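LAO/AO transport system kinase (Escherichia coli, PDB 2P67) belongs to the MeaB family of the P-loop NTPase clan, with a parallel beta sheet flanked by helices. Local coordinates at residues Lys86-Ala91 and Asp150-Glu155; Ala196-Ile201 and Asp231-Arg236; Asn202-Asp207 and Val237-Ala242. All blocks are in the same frame, centred on the assembly; numbering follows the deposited sequence. Where two conformers were deposited one is given.

In the fold
All three contacts reach one parallel beta sheet flanked by helices. Contact 1 comes first along the chain and pairs strands 87-92 and 151-157 in one half of the sheet; its centre is about 20 Å from that of contact 2 and about 22 Å from that of contact 3, with no touch to either. Contacts 2 and 3 alternate in sequence and adjoin, although their centres lie about 17 Å apart: strands 198-201 and 236-239 are neighbours in the sheet, and the second runs from contact 2 into contact 3. Contact 2 opens this strand pair and contact 3 joins the loops that follow it, beside the probable P-loop, toward which E155 of contact 1 also reaches.

Contact 1 (Lys86-Ala91 and Asp150-Glu155); sequences KVAVIA and DVVIVE
K86 and D150 meet where the two strands begin. The K86 backbone N donates to D150 OD2 at 2.9 Å, on the anti lone pair of that oxygen, while K86 O is gripped by two donors, the backbone N atoms of D150 and V151. The lysine ammonium itself turns to G148 O. From there the bonding is that of parallel strands: A88 and I90 each use both N and O, bonding to the residues on either side of their partners V152 and V154, as in I90 N to I153 O at 2.7 Å.

Apolar side chains alternate between the faces. V87, V89, V151 and I153 lie on the side of helix 69-82; V87 CG2, set anti to its backbone N (CG1 at chi1 63°), meets I153 CD1 at 3.8 Å. On the other face A88, I90 and V152 pack against helix 133-146, with I90 CG1 4.1 Å from V152 CG1. Beta-branched valine and isoleucine favour the extended backbone and fill the space between sheet and helices.

Among the buried side chains, E155 is the charged one; its OE2 forms a salt bridge with K69. An acidic residue near the C-terminal end of a central strand, paired with the probable P-loop lysine, is consistent with a P-loop NTPase sheet.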
loop_
_atom_site.group_PDB
_atom_site.type_symbol
_atom_site.label_atom_id
_atom_site.label_comp_id
_atom_site.label_asym_id
_atom_site.label_seq_id
_atom_site.Cartn_x
_atom_site.Cartn_y
_atom_site.Cartn_z
ATOM N N LYS A 86 -32.962 3.081 -12.026
ATOM C CA LYS A 86 -32.278 2.756 -13.268
ATOM C C LYS A 86 -30.852 2.351 -12.886
ATOM O O LYS A 86 -30.144 3.124 -12.209
ATOM C CB LYS A 86 -32.263 3.975 -14.206
ATOM C CG LYS A 86 -33.676 4.397 -14.688
ATOM C CD LYS A 86 -33.657 5.767 -15.391
ATOM C CE LYS A 86 -33.536 6.929 -14.387
ATOM N NZ LYS A 86 -33.494 8.279 -15.047
ATOM N N VAL A 87 -30.445 1.147 -13.290
ATOM C CA VAL A 87 -29.120 0.619 -12.936
ATOM C C VAL A 87 -28.301 0.205 -14.162
ATOM O O VAL A 87 -28.798 -0.494 -15.057
ATOM C CB VAL A 87 -29.200 -0.542 -11.877
ATOM C CG1 VAL A 87 -29.955 -1.740 -12.420
ATOM C CG2 VAL A 87 -27.810 -0.955 -11.384
ATOM N N ALA A 88 -27.048 0.653 -14.188
ATOM C CA ALA A 88 -26.096 0.324 -15.250
ATOM C C ALA A 88 -25.037 -0.582 -14.636
ATOM O O ALA A 88 -24.662 -0.400 -13.459
ATOM C CB ALA A 88 -25.437 1.591 -15.800
ATOM N N VAL A 89 -24.577 -1.551 -15.425
ATOM C CA VAL A 89 -23.523 -2.483 -14.998
ATOM C C VAL A 89 -22.346 -2.401 -15.984
ATOM O O VAL A 89 -22.527 -2.606 -17.198
ATOM C CB VAL A 89 -24.055 -3.926 -14.891
ATOM C CG1 VAL A 89 -22.932 -4.889 -14.466
ATOM C CG2 VAL A 89 -25.164 -3.993 -13.858
ATOM N N ILE A 90 -21.171 -2.064 -15.457
ATOM C CA ILE A 90 -19.941 -2.020 -16.234
ATOM C C ILE A 90 -19.139 -3.259 -15.832
ATOM O O ILE A 90 -18.639 -3.346 -14.712
ATOM C CB ILE A 90 -19.153 -0.727 -15.968
ATOM C CG1 ILE A 90 -20.054 0.513 -16.191
ATOM C CG2 ILE A 90 -17.849 -0.710 -16.753
ATOM C CD1 ILE A 90 -20.665 0.607 -17.591
ATOM N N ALA A 91 -19.063 -4.204 -16.758
ATOM C CA ALA A 91 -18.469 -5.527 -16.539
ATOM C C ALA A 91 -17.019 -5.573 -17.042
ATOM O O ALA A 91 -16.756 -5.694 -18.243
ATOM C CB ALA A 91 -19.348 -6.602 -17.209
ATOM N N ASP A 150 -29.417 5.845 -11.775
ATOM C CA ASP A 150 -29.467 6.040 -10.340
ATOM C C ASP A 150 -28.308 5.345 -9.638
ATOM O O ASP A 150 -27.746 5.869 -8.654
ATOM C CB ASP A 150 -30.777 5.503 -9.800
ATOM C CG ASP A 150 -31.973 6.310 -10.285
ATOM O OD1 ASP A 150 -32.091 7.491 -9.906
ATOM O OD2 ASP A 150 -32.755 5.773 -11.070
ATOM N N VAL A 151 -27.961 4.169 -10.163
ATOM C CA VAL A 151 -26.901 3.334 -9.600
ATOM C C VAL A 151 -26.070 2.820 -10.767
ATOM O O VAL A 151 -26.631 2.327 -11.756
ATOM C CB VAL A 151 -27.486 2.106 -8.864
ATOM C CG1 VAL A 151 -26.354 1.198 -8.304
ATOM C CG2 VAL A 151 -28.424 2.550 -7.732
ATOM N N VAL A 152 -24.757 2.977 -10.669
ATOM C CA VAL A 152 -23.823 2.343 -11.604
ATOM C C VAL A 152 -22.966 1.352 -10.838
ATOM O O VAL A 152 -22.350 1.718 -9.828
ATOM C CB VAL A 152 -22.857 3.351 -12.281
ATOM C CG1 VAL A 152 -22.070 2.653 -13.404
ATOM C CG2 VAL A 152 -23.617 4.543 -12.825
ATOM N N ILE A 153 -22.920 0.117 -11.334
ATOM C CA ILE A 153 -22.155 -0.960 -10.706
ATOM C C ILE A 153 -20.998 -1.338 -11.601
ATOM O O ILE A 153 -21.209 -1.713 -12.766
ATOM C CB ILE A 153 -23.031 -2.208 -10.488
ATOM C CG1 ILE A 153 -24.252 -1.863 -9.622
ATOM C CG2 ILE A 153 -22.214 -3.341 -9.828
ATOM C CD1 ILE A 153 -25.222 -3.020 -9.447
ATOM N N VAL A 154 -19.779 -1.224 -11.078
ATOM C CA VAL A 154 -18.627 -1.722 -11.799
ATOM C C VAL A 154 -18.258 -3.068 -11.177
ATOM O O VAL A 154 -18.135 -3.199 -9.947
ATOM C CB VAL A 154 -17.455 -0.686 -11.856
ATOM C CG1 VAL A 154 -16.884 -0.360 -10.459
ATOM C CG2 VAL A 154 -16.358 -1.153 -12.820
ATOM N N GLU A 155 -18.126 -4.087 -12.011
ATOM C CA GLU A 155 -17.888 -5.406 -11.440
ATOM C C GLU A 155 -16.762 -6.153 -12.129
ATOM O O GLU A 155 -16.549 -5.995 -13.319
ATOM C CB GLU A 155 -19.183 -6.225 -11.394
ATOM C CG GLU A 155 -19.795 -6.504 -12.751
ATOM C CD GLU A 155 -19.379 -7.844 -13.302
ATOM O OE1 GLU A 155 -19.963 -8.260 -14.318
ATOM O OE2 GLU A 155 -18.488 -8.498 -12.722
#

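Contact 2 (Ala196-Ile201 and Asp231-Arg236); sequences ADLIVI and DEWQPR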
loop_
_atom_site.group_PDB
_atom_site.type_symbol
_atom_site.label_atom_id
_atom_site.label_comp_id
_atom_site.label_asym_id
_atom_site.label_seq_id
_atom_site.Cartn_x
_atom_site.Cartn_y
_atom_site.Cartn_z
ATOM N N ALA A 196 -12.656 -3.277 1.737
ATOM C CA ALA A 196 -14.027 -3.791 1.867
ATOM C C ALA A 196 -14.934 -2.867 2.660
ATOM O O ALA A 196 -14.596 -2.497 3.782
ATOM C CB ALA A 196 -14.042 -5.199 2.498
ATOM N N ASP A 197 -16.073 -2.485 2.074
ATOM C CA ASP A 197 -17.140 -1.807 2.841
ATOM C C ASP A 197 -18.184 -2.814 3.318
ATOM O O ASP A 197 -18.744 -2.681 4.430
ATOM C CB ASP A 197 -17.790 -0.682 2.026
ATOM C CG ASP A 197 -16.793 0.416 1.675
ATOM O OD1 ASP A 197 -15.953 0.757 2.546
ATOM O OD2 ASP A 197 -16.821 0.901 0.526
ATOM N N LEU A 198 -18.465 -3.783 2.440
ATOM C CA LEU A 198 -19.343 -4.918 2.745
ATOM C C LEU A 198 -18.732 -6.205 2.190
ATOM O O LEU A 198 -18.143 -6.197 1.113
ATOM C CB LEU A 198 -20.749 -4.697 2.144
ATOM C CG LEU A 198 -21.557 -3.582 2.815
ATOM C CD1 LEU A 198 -22.695 -3.059 1.926
ATOM C CD2 LEU A 198 -22.088 -4.053 4.166
ATOM N N ILE A 199 -18.853 -7.306 2.938
ATOM C CA ILE A 199 -18.498 -8.624 2.449
ATOM C C ILE A 199 -19.786 -9.436 2.417
ATOM O O ILE A 199 -20.593 -9.362 3.360
ATOM C CB ILE A 199 -17.488 -9.375 3.368
ATOM C CG1 ILE A 199 -16.187 -8.569 3.514
ATOM C CG2 ILE A 199 -17.207 -10.794 2.827
ATOM C CD1 ILE A 199 -15.225 -8.675 2.379
ATOM N N VAL A 200 -19.988 -10.177 1.334
ATOM C CA VAL A 200 -21.201 -10.972 1.173
ATOM C C VAL A 200 -20.810 -12.429 0.886
ATOM O O VAL A 200 -19.972 -12.692 0.024
ATOM C CB VAL A 200 -22.110 -10.432 0.039
ATOM C CG1 VAL A 200 -23.253 -11.423 -0.229
ATOM C CG2 VAL A 200 -22.683 -9.018 0.379
ATOM N N ILE A 201 -21.408 -13.368 1.622
ATOM C CA ILE A 201 -21.172 -14.790 1.378
ATOM C C ILE A 201 -22.420 -15.310 0.676
ATOM O O ILE A 201 -23.494 -15.387 1.282
ATOM C CB ILE A 201 -20.909 -15.602 2.696
ATOM C CG1 ILE A 201 -19.938 -14.874 3.663
ATOM C CG2 ILE A 201 -20.462 -17.048 2.375
ATOM C CD1 ILE A 201 -18.458 -14.739 3.187
ATOM N N ASP A 231 -13.889 6.029 9.814
ATOM C CA ASP A 231 -14.328 6.210 11.200
ATOM C C ASP A 231 -15.845 5.996 11.347
ATOM O O ASP A 231 -16.325 5.440 12.328
ATOM C CB ASP A 231 -13.931 7.618 11.689
ATOM C CG ASP A 231 -12.452 7.950 11.426
ATOM O OD1 ASP A 231 -11.607 7.026 11.423
ATOM O OD2 ASP A 231 -12.131 9.145 11.220
ATOM N N GLU A 232 -16.590 6.477 10.347
ATOM C CA GLU A 232 -18.059 6.468 10.326
ATOM C C GLU A 232 -18.721 5.089 10.171
ATOM O O GLU A 232 -19.918 4.974 10.375
ATOM C CB GLU A 232 -18.557 7.325 9.150
ATOM C CG GLU A 232 -18.229 8.806 9.224
ATOM C CD GLU A 232 -16.853 9.176 8.673
ATOM O OE1 GLU A 232 -16.048 8.284 8.316
ATOM O OE2 GLU A 232 -16.574 10.394 8.602
ATOM N N TRP A 233 -17.945 4.077 9.763
ATOM C CA TRP A 233 -18.510 2.787 9.304
ATOM C C TRP A 233 -17.766 1.545 9.805
ATOM O O TRP A 233 -16.583 1.360 9.501
ATOM C CB TRP A 233 -18.565 2.777 7.761
ATOM C CG TRP A 233 -19.213 1.550 7.117
ATOM C CD1 TRP A 233 -18.567 0.576 6.409
ATOM C CD2 TRP A 233 -20.601 1.180 7.131
ATOM N NE1 TRP A 233 -19.467 -0.374 5.979
ATOM C CE2 TRP A 233 -20.718 -0.029 6.414
ATOM C CE3 TRP A 233 -21.764 1.755 7.681
ATOM C CZ2 TRP A 233 -21.951 -0.672 6.209
ATOM C CZ3 TRP A 233 -23.000 1.112 7.478
ATOM C CH2 TRP A 233 -23.078 -0.081 6.734
ATOM N N GLN A 234 -18.447 0.700 10.590
ATOM C CA GLN A 234 -17.929 -0.645 10.842
ATOM C C GLN A 234 -18.339 -1.497 9.640
ATOM O O GLN A 234 -19.538 -1.626 9.361
ATOM C CB GLN A 234 -18.488 -1.280 12.137
ATOM C CG GLN A 234 -17.595 -2.467 12.623
ATOM C CD GLN A 234 -16.287 -1.988 13.300
ATOM O OE1 GLN A 234 -16.314 -1.156 14.211
ATOM N NE2 GLN A 234 -15.148 -2.499 12.846
ATOM N N PRO A 235 -17.352 -2.057 8.899
ATOM C CA PRO A 235 -17.718 -2.944 7.778
ATOM C C PRO A 235 -18.645 -4.075 8.222
ATOM O O PRO A 235 -18.500 -4.598 9.342
ATOM C CB PRO A 235 -16.368 -3.509 7.316
ATOM C CG PRO A 235 -15.370 -2.428 7.690
ATOM C CD PRO A 235 -15.892 -1.873 9.004
ATOM N N ARG A 236 -19.590 -4.453 7.364
ATOM C CA ARG A 236 -20.561 -5.502 7.697
ATOM C C ARG A 236 -20.357 -6.704 6.813
ATOM O O ARG A 236 -19.923 -6.571 5.660
ATOM C CB ARG A 236 -21.996 -5.006 7.523
ATOM C CG ARG A 236 -22.346 -3.814 8.391
ATOM C CD ARG A 236 -23.806 -3.407 8.191
ATOM N NE ARG A 236 -24.096 -2.194 8.944
ATOM C CZ ARG A 236 -25.246 -1.534 8.901
ATOM N NH1 ARG A 236 -26.259 -2.009 8.179
ATOM N NH2 ARG A 236 -25.384 -0.408 9.599
#
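W233 sends its indole along the start of strand 198-201, meeting D197 and L198 by its edge. From CB, chi1 of -176° carries CG away from the backbone N, and the ring follows toward the strand. CD1, the first ring carbon on that side, passes D197 O at 3.8 Å. Next comes NE1, which donates to D197 O at 2.9 Å; the bond is practically straight (178°) and the oxygen lies in the ring plane, although the indole N is tilted from the carbonyl plane. Tryptophan suits the place because it buries a large apolar ring while its one N-H satisfies a buried carbonyl. P235 CA adds a weaker C-H contact to the same oxygen.

CE2 still faces D197 O, and CZ2 beyond it touches L198 CD2 at 4.0 Å, while CH2 at the far end of the ring sits 3.2 Å above the plane of the R236 guanidinium, off-centre. F258 meets the indole edge-to-face. L198 CD2 is shared, lying 3.5 Å from R236 CB, and the two side chains run side by side. R236 extends onward to a salt bridge with D257.

R236 O then takes the N-H of I199 at 3.0 Å, the first parallel bond between the strands. With helix 209-225 linking strands 198-201 and 236-239, this is the point where a beta-alpha-beta crossover returns to the sheet.

Contact 3 (Asn202-Asp207 and Val237-Ala242); sequences NKDDGD and VLTCSA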
loop_
_atom_site.group_PDB
_atom_site.type_symbol
_atom_site.label_atom_id
_atom_site.label_comp_id
_atom_site.label_asym_id
_atom_site.label_seq_id
_atom_site.Cartn_x
_atom_site.Cartn_y
_atom_site.Cartn_z
ATOM N N ASN A 202 -22.298 -15.609 -0.615
ATOM C CA ASN A 202 -23.455 -16.072 -1.405
ATOM C C ASN A 202 -23.610 -17.594 -1.239
ATOM O O ASN A 202 -22.719 -18.260 -0.704
ATOM C CB ASN A 202 -23.282 -15.669 -2.885
ATOM C CG ASN A 202 -24.592 -15.704 -3.707
ATOM O OD1 ASN A 202 -25.720 -15.785 -3.180
ATOM N ND2 ASN A 202 -24.429 -15.625 -5.035
ATOM N N LYS A 203 -24.758 -18.118 -1.657
ATOM C CA LYS A 203 -25.049 -19.569 -1.657
ATOM C C LYS A 203 -25.281 -20.091 -0.251
ATOM O O LYS A 203 -24.930 -21.238 0.073
ATOM C CB LYS A 203 -23.977 -20.382 -2.397
ATOM C CG LYS A 203 -23.771 -19.942 -3.850
ATOM C CD LYS A 203 -22.693 -20.744 -4.560
ATOM C CE LYS A 203 -22.518 -20.220 -5.983
ATOM N NZ LYS A 203 -21.293 -20.762 -6.636
ATOM N N ASP A 204 -25.885 -19.243 0.576
ATOM C CA ASP A 204 -26.427 -19.653 1.866
ATOM C C ASP A 204 -27.753 -20.363 1.605
ATOM O O ASP A 204 -28.832 -19.824 1.869
ATOM C CB ASP A 204 -26.634 -18.452 2.809
ATOM C CG ASP A 204 -26.866 -18.886 4.261
ATOM O OD1 ASP A 204 -26.778 -20.103 4.524
ATOM O OD2 ASP A 204 -27.134 -18.021 5.130
ATOM N N ASP A 205 -27.652 -21.573 1.067
ATOM C CA ASP A 205 -28.818 -22.352 0.653
ATOM C C ASP A 205 -28.497 -23.840 0.723
ATOM O O ASP A 205 -27.320 -24.226 0.824
ATOM C CB ASP A 205 -29.270 -21.949 -0.769
ATOM C CG ASP A 205 -28.176 -22.131 -1.825
ATOM O OD1 ASP A 205 -27.503 -23.186 -1.828
ATOM O OD2 ASP A 205 -27.993 -21.219 -2.669
ATOM N N GLY A 206 -29.539 -24.670 0.662
ATOM C CA GLY A 206 -29.371 -26.120 0.708
ATOM C C GLY A 206 -28.735 -26.588 2.006
ATOM O O GLY A 206 -29.223 -26.279 3.092
ATOM N N ASP A 207 -27.627 -27.314 1.891
ATOM C CA ASP A 207 -27.024 -27.968 3.049
ATOM C C ASP A 207 -25.752 -27.323 3.617
ATOM O O ASP A 207 -25.227 -27.783 4.638
ATOM C CB ASP A 207 -26.815 -29.456 2.763
ATOM C CG ASP A 207 -28.126 -30.214 2.660
ATOM O OD1 ASP A 207 -29.032 -29.972 3.502
ATOM O OD2 ASP A 207 -28.256 -31.054 1.741
ATOM N N VAL A 237 -20.665 -7.879 7.357
ATOM C CA VAL A 237 -20.536 -9.128 6.635
ATOM C C VAL A 237 -21.911 -9.793 6.662
ATOM O O VAL A 237 -22.437 -10.110 7.749
ATOM C CB VAL A 237 -19.470 -10.060 7.263
ATOM C CG1 VAL A 237 -19.265 -11.311 6.402
ATOM C CG2 VAL A 237 -18.140 -9.312 7.439
ATOM N N LEU A 238 -22.477 -9.979 5.474
ATOM C CA LEU A 238 -23.825 -10.525 5.331
ATOM C C LEU A 238 -23.803 -11.800 4.497
ATOM O O LEU A 238 -22.842 -12.064 3.801
ATOM C CB LEU A 238 -24.770 -9.490 4.711
ATOM C CG LEU A 238 -24.919 -8.153 5.453
ATOM C CD1 LEU A 238 -25.973 -7.272 4.810
ATOM C CD2 LEU A 238 -25.247 -8.377 6.920
ATOM N N THR A 239 -24.860 -12.600 4.598
ATOM C CA THR A 239 -24.995 -13.771 3.744
ATOM C C THR A 239 -26.299 -13.656 2.959
ATOM O O THR A 239 -27.237 -12.944 3.369
ATOM C CB THR A 239 -25.038 -15.094 4.546
ATOM O OG1 THR A 239 -26.284 -15.156 5.254
ATOM C CG2 THR A 239 -23.821 -15.233 5.523
ATOM N N CYS A 240 -26.358 -14.371 1.836
ATOM C CA CYS A 240 -27.555 -14.374 0.995
ATOM C C CYS A 240 -27.652 -15.658 0.200
ATOM O O CYS A 240 -26.706 -16.434 0.141
ATOM C CB CYS A 240 -27.590 -13.155 0.057
ATOM S SG CYS A 240 -26.264 -13.061 -1.170
ATOM N N SER A 241 -28.826 -15.903 -0.377
ATOM C CA SER A 241 -28.955 -16.888 -1.443
ATOM C C SER A 241 -29.566 -16.173 -2.628
ATOM O O SER A 241 -30.768 -15.917 -2.628
ATOM C CB SER A 241 -29.862 -18.056 -1.036
ATOM O OG SER A 241 -29.865 -19.040 -2.067
ATOM N N ALA A 242 -28.744 -15.829 -3.617
ATOM C CA ALA A 242 -29.254 -15.151 -4.813
ATOM C C ALA A 242 -30.352 -15.998 -5.461
ATOM O O ALA A 242 -31.436 -15.503 -5.736
ATOM C CB ALA A 242 -28.136 -14.887 -5.806
#
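N202 OD1 accepts the backbone N of A242 at 3.1 Å, in the plane of its amide carbonyl, and lies 3.4 Å from C240 SG. Next to it D204 N donates to C240 O at 3.0 Å. Two hydroxyls complete the first shell: T239 OG1 gives its proton to D204 OD2 (3.0 Å), from the anti side and somewhat out of the carboxylate plane, and S241 OG gives its own to D205 OD2 (2.9 Å), on the anti lone pair. Short hydroxyl side chains suit these places, since each reaches a carboxylate of the 202-207 loop, T239 from the strand end and S241 from the loop after it.

The sequence N202-K203-D204-D205 fits the NKxD motif of P-loop GTPases, and S241-A242 fits their SA loop; their joining is consistent with that fold.

The second shell sets these groups. A weak bond from K203 N gives N202 OD1 another donor, while N202 ND2 is weakly bonded to T71. D204 centres an inverse gamma turn, and its chi1 of -166° swings the carboxylate toward T239. S241 OG also receives a weak bond from E244 N. The CB of K203 is directed away from 237-242, and its extended chain takes NZ to G66 O of the probable P-loop, while F72 packs on N202 and C240.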